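Local coordinates for erythrocyte binding antigen 140 (Plasmodium falciparum, PDB 4GF2), which probably binds a receptor on the surface of host erythrocytes during invasion, through a region built of two Duffy-binding-like domains, at residues A[409-414]-A[476-481]; A[419-424]-A[440-445]; A[47-52]-A[113-118]. The protein carries 3 engineered substitutions. One frame throughout, in Å; residues are numbered along the deposited sequence.

Contact 1: residues A[409-414]-A[476-481]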
loop_
_atom_site.group_PDB
_atom_site.type_symbol
_atom_site.label_atom_id
_atom_site.label_comp_id
_atom_site.label_asym_id
_atom_site.label_seq_id
_atom_site.Cartn_x
_atom_site.Cartn_y
_atom_site.Cartn_z
ATOM N N SER A 409 -19.821 -0.949 -13.024
ATOM C CA SER A 409 -20.946 -1.478 -13.785
ATOM C C SER A 409 -22.105 -1.841 -12.864
ATOM O O SER A 409 -23.188 -2.186 -13.333
ATOM C CB SER A 409 -20.518 -2.706 -14.586
ATOM O OG SER A 409 -20.046 -3.724 -13.724
ATOM N N ASP A 410 -21.871 -1.765 -11.555
ATOM C CA ASP A 410 -22.914 -2.047 -10.572
ATOM C C ASP A 410 -24.164 -1.216 -10.840
ATOM O O ASP A 410 -24.082 -0.016 -11.091
ATOM C CB ASP A 410 -22.410 -1.772 -9.154
ATOM C CG ASP A 410 -23.509 -1.891 -8.114
ATOM O OD1 ASP A 410 -23.974 -3.025 -7.868
ATOM O OD2 ASP A 410 -23.908 -0.852 -7.541
ATOM N N ILE A 411 -25.320 -1.865 -10.773
ATOM C CA ILE A 411 -26.584 -1.228 -11.118
ATOM C C ILE A 411 -27.066 -0.223 -10.067
ATOM O O ILE A 411 -27.720 0.766 -10.404
ATOM C CB ILE A 411 -27.685 -2.287 -11.331
ATOM C CG1 ILE A 411 -27.398 -3.096 -12.596
ATOM C CG2 ILE A 411 -29.057 -1.629 -11.435
ATOM C CD1 ILE A 411 -28.354 -4.247 -12.820
ATOM N N ILE A 412 -26.749 -0.477 -8.801
ATOM C CA ILE A 412 -27.329 0.299 -7.705
ATOM C C ILE A 412 -26.743 1.706 -7.591
ATOM O O ILE A 412 -27.485 2.678 -7.476
ATOM C CB ILE A 412 -27.158 -0.409 -6.347
ATOM C CG1 ILE A 412 -27.689 -1.840 -6.414
ATOM C CG2 ILE A 412 -27.882 0.366 -5.257
ATOM C CD1 ILE A 412 -29.150 -1.948 -6.812
ATOM N N LYS A 413 -25.419 1.809 -7.608
ATOM C CA LYS A 413 -24.755 3.102 -7.480
ATOM C C LYS A 413 -25.217 3.793 -6.203
ATOM O O LYS A 413 -25.604 4.965 -6.220
ATOM C CB LYS A 413 -25.068 3.990 -8.685
ATOM C CG LYS A 413 -24.645 3.411 -10.023
ATOM C CD LYS A 413 -23.147 3.183 -10.083
ATOM C CE LYS A 413 -22.680 2.963 -11.514
ATOM N NZ LYS A 413 -21.215 2.736 -11.585
ATOM N N ASP A 414 -25.192 3.051 -5.101
ATOM C CA ASP A 414 -25.597 3.583 -3.810
ATOM C C ASP A 414 -24.489 4.460 -3.247
ATOM O O ASP A 414 -23.398 4.540 -3.806
ATOM C CB ASP A 414 -25.883 2.447 -2.831
ATOM C CG ASP A 414 -24.625 1.721 -2.412
ATOM O OD1 ASP A 414 -23.779 1.462 -3.289
ATOM O OD2 ASP A 414 -24.464 1.434 -1.208
ATOM N N ILE A 476 -20.563 -12.503 -15.756
ATOM C CA ILE A 476 -21.973 -12.548 -16.131
ATOM C C ILE A 476 -22.694 -11.273 -15.703
ATOM O O ILE A 476 -22.585 -10.860 -14.548
ATOM C CB ILE A 476 -22.684 -13.748 -15.484
ATOM C CG1 ILE A 476 -22.147 -15.054 -16.070
ATOM C CG2 ILE A 476 -24.190 -13.658 -15.697
ATOM C CD1 ILE A 476 -22.779 -16.293 -15.480
ATOM N N PRO A 477 -23.437 -10.650 -16.631
ATOM C CA PRO A 477 -24.207 -9.449 -16.301
ATOM C C PRO A 477 -24.871 -9.554 -14.934
ATOM O O PRO A 477 -25.547 -10.539 -14.632
ATOM C CB PRO A 477 -25.249 -9.395 -17.415
ATOM C CG PRO A 477 -24.537 -9.964 -18.589
ATOM C CD PRO A 477 -23.612 -11.033 -18.043
ATOM N N GLN A 478 -24.657 -8.534 -14.114
ATOM C CA GLN A 478 -25.130 -8.526 -12.738
ATOM C C GLN A 478 -26.605 -8.922 -12.630
ATOM O O GLN A 478 -26.955 -9.809 -11.855
ATOM C CB GLN A 478 -24.911 -7.140 -12.136
ATOM C CG GLN A 478 -25.194 -7.047 -10.656
ATOM C CD GLN A 478 -24.779 -5.709 -10.088
ATOM O OE1 GLN A 478 -25.068 -4.663 -10.669
ATOM N NE2 GLN A 478 -24.079 -5.732 -8.959
ATOM N N PHE A 479 -27.463 -8.267 -13.404
ATOM C CA PHE A 479 -28.895 -8.544 -13.348
ATOM C C PHE A 479 -29.203 -10.025 -13.529
ATOM O O PHE A 479 -30.074 -10.573 -12.852
ATOM C CB PHE A 479 -29.647 -7.755 -14.414
ATOM C CG PHE A 479 -31.042 -8.253 -14.645
ATOM C CD1 PHE A 479 -32.031 -8.035 -13.704
ATOM C CD2 PHE A 479 -31.361 -8.952 -15.798
ATOM C CE1 PHE A 479 -33.316 -8.495 -13.911
ATOM C CE2 PHE A 479 -32.643 -9.414 -16.011
ATOM C CZ PHE A 479 -33.621 -9.186 -15.066
ATOM N N LEU A 480 -28.499 -10.664 -14.456
ATOM C CA LEU A 480 -28.699 -12.084 -14.715
ATOM C C LEU A 480 -28.318 -12.907 -13.488
ATOM O O LEU A 480 -28.982 -13.893 -13.162
ATOM C CB LEU A 480 -27.887 -12.530 -15.935
ATOM C CG LEU A 480 -28.358 -11.978 -17.284
ATOM C CD1 LEU A 480 -27.397 -12.369 -18.398
ATOM C CD2 LEU A 480 -29.761 -12.465 -17.603
ATOM N N ARG A 481 -27.256 -12.497 -12.804
ATOM C CA ARG A 481 -26.836 -13.183 -11.592
ATOM C C ARG A 481 -27.886 -13.002 -10.508
ATOM O O ARG A 481 -28.183 -13.932 -9.759
ATOM C CB ARG A 481 -25.493 -12.650 -11.104
ATOM C CG ARG A 481 -24.386 -12.715 -12.142
ATOM C CD ARG A 481 -23.023 -12.507 -11.506
ATOM N NE ARG A 481 -23.015 -11.408 -10.540
ATOM C CZ ARG A 481 -22.624 -10.162 -10.801
ATOM N NH1 ARG A 481 -22.200 -9.818 -12.012
ATOM N NH2 ARG A 481 -22.655 -9.251 -9.837
#
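Q478 and D410 both turn their first side-chain bond anti to the backbone N (chi1 -172° and 173°), and Q478 then runs fully extended, carrying its amide across to the loop 409-414. There the amide works with both ends. Its NE2 donates to D410 OD1 at 2.9 Å, with the oxygen close to the amide plane and receiving through its anti lone pair. Its OE1 accepts from the backbone N of I411 at 2.8 Å, in the carbonyl plane. Glutamine suits this buried place because one flat group offers a donor and an acceptor together, and the two bonds fix which end is which. The carboxylate of D410 stands nearly upright to that amide, the planes 77° apart, and its second oxygen turns back on its own loop: OD2 accepts from K413 N at 3.1 Å, with a weak bond from I412 N, while R345 adds a salt bridge. Beside the polar pair, I411 lays CG1 against Q478 OE1 and brings CD1 to within 4.1 Å of F479 CB, an apolar border to the amide. NE2 has a second acceptor in D401 of helix 388-407. The D410 turn is an Asx motif, tied here by a glutamine from the first turn of helix 478-508 within the helical fold of a Duffy-binding-like domain.

Contact 2: residues A[419-424]-A[440-445]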
loop_
_atom_site.group_PDB
_atom_site.type_symbol
_atom_site.label_atom_id
_atom_site.label_comp_id
_atom_site.label_asym_id
_atom_site.label_seq_id
_atom_site.Cartn_x
_atom_site.Cartn_y
_atom_site.Cartn_z
ATOM N N LYS A 419 -18.880 5.886 -3.922
ATOM C CA LYS A 419 -17.654 6.436 -3.357
ATOM C C LYS A 419 -16.489 5.468 -3.504
ATOM O O LYS A 419 -15.340 5.887 -3.624
ATOM C CB LYS A 419 -17.857 6.827 -1.894
ATOM C CG LYS A 419 -18.721 8.062 -1.759
ATOM C CD LYS A 419 -18.583 8.717 -0.406
ATOM C CE LYS A 419 -19.335 10.035 -0.361
ATOM N NZ LYS A 419 -18.886 10.990 -1.412
ATOM N N MET A 420 -16.791 4.176 -3.508
ATOM C CA MET A 420 -15.765 3.172 -3.720
ATOM C C MET A 420 -15.210 3.325 -5.134
ATOM O O MET A 420 -13.996 3.307 -5.348
ATOM C CB MET A 420 -16.348 1.773 -3.517
ATOM C CG MET A 420 -15.306 0.693 -3.333
ATOM S SD MET A 420 -14.249 1.013 -1.909
ATOM C CE MET A 420 -13.026 -0.282 -2.094
ATOM N N GLU A 421 -16.111 3.497 -6.093
ATOM C CA GLU A 421 -15.736 3.640 -7.491
ATOM C C GLU A 421 -14.953 4.925 -7.719
ATOM O O GLU A 421 -13.903 4.926 -8.365
ATOM C CB GLU A 421 -16.991 3.647 -8.363
ATOM C CG GLU A 421 -16.725 3.857 -9.835
ATOM C CD GLU A 421 -18.002 4.007 -10.633
ATOM O OE1 GLU A 421 -19.080 3.710 -10.081
ATOM O OE2 GLU A 421 -17.927 4.425 -11.809
ATOM N N GLU A 422 -15.476 6.023 -7.190
ATOM C CA GLU A 422 -14.869 7.329 -7.392
ATOM C C GLU A 422 -13.504 7.414 -6.720
ATOM O O GLU A 422 -12.607 8.097 -7.204
ATOM C CB GLU A 422 -15.797 8.419 -6.860
ATOM C CG GLU A 422 -17.106 8.521 -7.628
ATOM C CD GLU A 422 -18.096 9.469 -6.973
ATOM O OE1 GLU A 422 -17.965 9.710 -5.752
ATOM O OE2 GLU A 422 -18.999 9.973 -7.678
ATOM N N ASN A 423 -13.338 6.704 -5.612
ATOM C CA ASN A 423 -12.072 6.748 -4.901
ATOM C C ASN A 423 -10.995 5.920 -5.585
ATOM O O ASN A 423 -9.806 6.126 -5.353
ATOM C CB ASN A 423 -12.261 6.337 -3.444
ATOM C CG ASN A 423 -12.828 7.461 -2.612
ATOM O OD1 ASN A 423 -12.650 8.631 -2.945
ATOM N ND2 ASN A 423 -13.514 7.123 -1.536
ATOM N N LEU A 424 -11.411 4.995 -6.441
ATOM C CA LEU A 424 -10.467 4.288 -7.294
ATOM C C LEU A 424 -10.064 5.184 -8.459
ATOM O O LEU A 424 -8.921 5.143 -8.919
ATOM C CB LEU A 424 -11.068 2.989 -7.816
ATOM C CG LEU A 424 -10.134 2.183 -8.718
ATOM C CD1 LEU A 424 -8.762 2.030 -8.078
ATOM C CD2 LEU A 424 -10.737 0.822 -9.002
ATOM N N ILE A 440 -11.754 1.988 -18.129
ATOM C CA ILE A 440 -10.699 1.073 -18.552
ATOM C C ILE A 440 -9.656 0.891 -17.453
ATOM O O ILE A 440 -9.150 -0.211 -17.246
ATOM C CB ILE A 440 -10.010 1.559 -19.843
ATOM C CG1 ILE A 440 -11.002 1.545 -21.007
ATOM C CG2 ILE A 440 -8.817 0.676 -20.184
ATOM C CD1 ILE A 440 -10.536 2.323 -22.214
ATOM N N PHE A 441 -9.340 1.966 -16.742
ATOM C CA PHE A 441 -8.389 1.874 -15.643
ATOM C C PHE A 441 -8.935 0.977 -14.540
ATOM O O PHE A 441 -8.271 0.039 -14.101
ATOM C CB PHE A 441 -8.077 3.254 -15.071
ATOM C CG PHE A 441 -7.219 3.210 -13.841
ATOM C CD1 PHE A 441 -5.839 3.253 -13.941
ATOM C CD2 PHE A 441 -7.791 3.112 -12.585
ATOM C CE1 PHE A 441 -5.046 3.210 -12.809
ATOM C CE2 PHE A 441 -7.003 3.068 -11.446
ATOM C CZ PHE A 441 -5.629 3.116 -11.560
ATOM N N ARG A 442 -10.146 1.271 -14.091
ATOM C CA ARG A 442 -10.771 0.479 -13.042
ATOM C C ARG A 442 -10.841 -0.989 -13.465
ATOM O O ARG A 442 -10.494 -1.883 -12.695
ATOM C CB ARG A 442 -12.167 1.014 -12.723
ATOM C CG ARG A 442 -12.172 2.410 -12.105
ATOM C CD ARG A 442 -13.539 2.753 -11.531
ATOM N NE ARG A 442 -14.602 2.489 -12.497
ATOM C CZ ARG A 442 -15.039 3.362 -13.397
ATOM N NH1 ARG A 442 -14.519 4.583 -13.467
ATOM N NH2 ARG A 442 -16.004 3.011 -14.234
ATOM N N GLU A 443 -11.270 -1.228 -14.700
ATOM C CA GLU A 443 -11.400 -2.588 -15.207
ATOM C C GLU A 443 -10.065 -3.325 -15.142
ATOM O O GLU A 443 -10.006 -4.481 -14.725
ATOM C CB GLU A 443 -11.949 -2.580 -16.635
ATOM C CG GLU A 443 -13.428 -2.216 -16.716
ATOM C CD GLU A 443 -13.971 -2.260 -18.134
ATOM O OE1 GLU A 443 -13.172 -2.430 -19.077
ATOM O OE2 GLU A 443 -15.201 -2.127 -18.302
ATOM N N LYS A 444 -8.992 -2.649 -15.543
ATOM C CA LYS A 444 -7.659 -3.239 -15.478
ATOM C C LYS A 444 -7.226 -3.439 -14.030
ATOM O O LYS A 444 -6.568 -4.425 -13.699
ATOM C CB LYS A 444 -6.643 -2.363 -16.210
ATOM C CG LYS A 444 -6.792 -2.375 -17.721
ATOM C CD LYS A 444 -5.775 -1.457 -18.382
ATOM C CE LYS A 444 -5.862 -1.519 -19.899
ATOM N NZ LYS A 444 -4.881 -0.605 -20.541
ATOM N N TRP A 445 -7.602 -2.502 -13.167
ATOM C CA TRP A 445 -7.218 -2.576 -11.767
ATOM C C TRP A 445 -7.859 -3.788 -11.105
ATOM O O TRP A 445 -7.217 -4.492 -10.324
ATOM C CB TRP A 445 -7.629 -1.301 -11.034
ATOM C CG TRP A 445 -7.032 -1.195 -9.673
ATOM C CD1 TRP A 445 -5.851 -0.604 -9.343
ATOM C CD2 TRP A 445 -7.581 -1.703 -8.453
ATOM N NE1 TRP A 445 -5.632 -0.706 -7.992
ATOM C CE2 TRP A 445 -6.680 -1.378 -7.422
ATOM C CE3 TRP A 445 -8.748 -2.402 -8.132
ATOM C CZ2 TRP A 445 -6.905 -1.727 -6.092
ATOM C CZ3 TRP A 445 -8.972 -2.747 -6.811
ATOM C CH2 TRP A 445 -8.055 -2.410 -5.808
#
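L424 and R442 meet where helices 415-427 and 435-457 cross almost at right angles, 98° between their directions, with the segment axes 10.7 Å apart at closest. L424 fills the space between them by splitting its two methyls. CD1 sits over one face of the W445 indole, 3.9 Å from the centroid of the five-membered ring and only 6° off its normal, a CH-pi contact; it also touches F441 CE2. CD2 packs on the aliphatic part of R442, 3.8 Å from CG, and on W445 CE3. With CG anti to the backbone N, L424 projects this fork from its helix into the wedge formed by the three side chains. A branched leucine suits the place because one methyl can lie over the indole and beside the F441 ring while the other bridges the arginine chain and the indole rim.

Farther along the same arginine, past the leucine, lies E421, extended along its whole length. Its CG lies 3.7 Å from R442 NE, and its OE2 rests over the centre of the guanidinium face, 3.4 Å from NH2. The carboxylate is tilted 54° from the guanidinium plane and the oxygen sits well off the plane in which the N-H groups lie, so the attraction is electrostatic. Arginine suits the junction, since its methylene chain serves the leucine while its charged end serves the glutamate.

The second shell sets both polar ends. The N-H groups of R442 are directed elsewhere, NH1 to N425 OD1 and NH2 to the carbonyl of K407, whereas E421 OE1 pairs with K413. Further out, Y364 of helix 361-382 meets W445 edge-to-face, and I406 of helix 388-407 touches both L424 and W445, placing this crossing against two more helices of the bundle.

Contact 3: residues A[47-52]-A[113-118]; sequences NFLNSR and DRVKGY
Y118 reaches from helix 110-127 to F48 and S51, at the end of the short helix 46-49 and beyond it, and its path can be followed outward from CB. The first torsion sets CG anti to the backbone N (chi1 -174°), which aims the ring at the chain just beyond that helix. Y118 CD2 comes within 4.4 Å of L49 CD2, a loose apolar contact. The next atom, CE2, lies 3.4 Å from the carbonyl oxygen of F48, which approaches the ring at its edge. At the tip the hydroxyl donates to S51 O at 3.0 Å, a bond made in the carbonyl plane on a lone pair. Tyrosine suits this position because its long, flat side chain reaches across to segment 47-52 and ends in a donor for a backbone carbonyl where the helix has given way to loop.

One turn back, V115 covers the apolar half of the contact with a methyl for each neighbour. CG1 lies 3.8 Å from F48 CB and as close to CD2 of the F48 ring, while CG2 packs against CG and CD1 of L49. A beta-branched valine fits here, as its two methyls diverge already at CB, close to the helix backbone. F48 also meets F63 of helix 56-78 edge-to-face, and I45 touches V115. A glycerol, probably from the crystallisation liquor, lies near the V115 side chain.

This is partly buried helix-to-loop packing in the first Duffy-binding-like domain, joining the end of helix 46-49 and the loop after it to helix 110-127 in a predominantly helical fold.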
loop_
_atom_site.group_PDB
_atom_site.type_symbol
_atom_site.label_atom_id
_atom_site.label_comp_id
_atom_site.label_asym_id
_atom_site.label_seq_id
_atom_site.Cartn_x
_atom_site.Cartn_y
_atom_site.Cartn_z
ATOM N N ASN A 47 36.988 28.835 -3.916
ATOM C CA ASN A 47 38.089 29.790 -3.826
ATOM C C ASN A 47 39.282 29.406 -4.688
ATOM O O ASN A 47 40.002 30.274 -5.178
ATOM C CB ASN A 47 38.518 29.983 -2.373
ATOM C CG ASN A 47 37.437 30.633 -1.540
ATOM O OD1 ASN A 47 37.161 31.825 -1.688
ATOM N ND2 ASN A 47 36.809 29.854 -0.666
ATOM N N PHE A 48 39.486 28.107 -4.880
ATOM C CA PHE A 48 40.546 27.630 -5.760
ATOM C C PHE A 48 40.383 28.192 -7.175
ATOM O O PHE A 48 41.369 28.464 -7.859
ATOM C CB PHE A 48 40.554 26.103 -5.816
ATOM C CG PHE A 48 41.130 25.454 -4.594
ATOM C CD1 PHE A 48 42.473 25.605 -4.283
ATOM C CD2 PHE A 48 40.337 24.681 -3.762
ATOM C CE1 PHE A 48 43.013 25.006 -3.161
ATOM C CE2 PHE A 48 40.871 24.079 -2.639
ATOM C CZ PHE A 48 42.212 24.240 -2.338
ATOM N N LEU A 49 39.138 28.366 -7.605
ATOM C CA LEU A 49 38.851 28.829 -8.960
ATOM C C LEU A 49 38.962 30.342 -9.103
ATOM O O LEU A 49 38.999 30.862 -10.216
ATOM C CB LEU A 49 37.454 28.379 -9.385
ATOM C CG LEU A 49 37.270 26.867 -9.499
ATOM C CD1 LEU A 49 35.795 26.511 -9.588
ATOM C CD2 LEU A 49 38.024 26.331 -10.708
ATOM N N ASN A 50 39.013 31.052 -7.981
ATOM C CA ASN A 50 39.120 32.505 -8.013
ATOM C C ASN A 50 40.562 32.987 -7.921
ATOM O O ASN A 50 40.818 34.188 -7.846
ATOM C CB ASN A 50 38.302 33.118 -6.878
ATOM C CG ASN A 50 36.826 32.809 -6.995
ATOM O OD1 ASN A 50 36.286 32.701 -8.095
ATOM N ND2 ASN A 50 36.164 32.659 -5.855
ATOM N N SER A 51 41.503 32.049 -7.925
ATOM C CA SER A 51 42.915 32.394 -7.832
ATOM C C SER A 51 43.696 31.813 -9.003
ATOM O O SER A 51 43.376 30.736 -9.506
ATOM C CB SER A 51 43.499 31.887 -6.512
ATOM O OG SER A 51 44.893 32.136 -6.440
ATOM N N ARG A 52 44.721 32.535 -9.438
ATOM C CA ARG A 52 45.598 32.048 -10.493
ATOM C C ARG A 52 46.542 30.972 -9.958
ATOM O O ARG A 52 47.205 30.280 -10.731
ATOM C CB ARG A 52 46.405 33.202 -11.084
ATOM C CG ARG A 52 45.553 34.294 -11.707
ATOM C CD ARG A 52 46.398 35.484 -12.139
ATOM N NE ARG A 52 45.586 36.551 -12.720
ATOM C CZ ARG A 52 44.892 37.441 -12.016
ATOM N NH1 ARG A 52 44.898 37.405 -10.688
ATOM N NH2 ARG A 52 44.184 38.371 -12.639
ATOM N N ASP A 113 35.138 18.279 -10.181
ATOM C CA ASP A 113 36.106 17.917 -11.206
ATOM C C ASP A 113 36.763 19.157 -11.803
ATOM O O ASP A 113 37.915 19.116 -12.228
ATOM C CB ASP A 113 35.449 17.057 -12.284
ATOM C CG ASP A 113 35.121 15.665 -11.783
ATOM O OD1 ASP A 113 35.628 15.294 -10.701
ATOM O OD2 ASP A 113 34.369 14.939 -12.466
ATOM N N ARG A 114 36.031 20.263 -11.807
ATOM C CA ARG A 114 36.561 21.528 -12.292
ATOM C C ARG A 114 37.783 21.934 -11.457
ATOM O O ARG A 114 38.828 22.287 -12.000
ATOM C CB ARG A 114 35.468 22.595 -12.219
ATOM C CG ARG A 114 35.633 23.755 -13.180
ATOM C CD ARG A 114 34.340 24.560 -13.276
ATOM N NE ARG A 114 33.407 24.008 -14.262
ATOM C CZ ARG A 114 32.085 23.935 -14.109
ATOM N NH1 ARG A 114 31.493 24.368 -13.001
ATOM N NH2 ARG A 114 31.341 23.416 -15.076
ATOM N N VAL A 115 37.651 21.866 -10.135
ATOM C CA VAL A 115 38.742 22.229 -9.234
ATOM C C VAL A 115 39.847 21.176 -9.239
ATOM O O VAL A 115 41.033 21.508 -9.263
ATOM C CB VAL A 115 38.245 22.406 -7.787
ATOM C CG1 VAL A 115 39.415 22.665 -6.851
ATOM C CG2 VAL A 115 37.242 23.538 -7.708
ATOM N N LYS A 116 39.451 19.909 -9.200
ATOM C CA LYS A 116 40.403 18.806 -9.253
ATOM C C LYS A 116 41.316 18.922 -10.479
ATOM O O LYS A 116 42.541 18.885 -10.360
ATOM C CB LYS A 116 39.654 17.473 -9.280
ATOM C CG LYS A 116 40.537 16.266 -9.550
ATOM C CD LYS A 116 39.769 15.167 -10.268
ATOM C CE LYS A 116 40.710 14.135 -10.873
ATOM N NZ LYS A 116 39.975 13.068 -11.604
ATOM N N GLY A 117 40.713 19.057 -11.657
ATOM C CA GLY A 117 41.468 19.186 -12.892
ATOM C C GLY A 117 42.376 20.402 -12.898
ATOM O O GLY A 117 43.494 20.357 -13.413
ATOM N N TYR A 118 41.889 21.496 -12.328
ATOM C CA TYR A 118 42.663 22.726 -12.242
ATOM C C TYR A 118 43.862 22.549 -11.312
ATOM O O TYR A 118 44.981 22.941 -11.645
ATOM C CB TYR A 118 41.773 23.863 -11.742
ATOM C CG TYR A 118 42.430 25.223 -11.759
ATOM C CD1 TYR A 118 43.078 25.690 -12.897
ATOM C CD2 TYR A 118 42.386 26.049 -10.645
ATOM C CE1 TYR A 118 43.675 26.939 -12.917
ATOM C CE2 TYR A 118 42.980 27.297 -10.655
ATOM C CZ TYR A 118 43.622 27.737 -11.793
ATOM O OH TYR A 118 44.209 28.980 -11.803
#

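How the contacts relate
Contacts 1 and 2 belong to the same Duffy-binding-like domain and are both buried; in sequence both segments of contact 2 fall between the two segments of contact 1, and the salt bridge between K413 and E421 ties the two together directly. Contact 3 lies in the other such domain, its centre about 72 Å from that of contact 1, and is only partly buried. The chemistry follows the elements involved: a loop meeting a helix start uses directed amide and carboxylate bonds, two crossing helices rely on leucine, aromatic rings and a charge pair, and the more exposed helix-end contact combines valine packing with one hydroxyl-to-carbonyl bond.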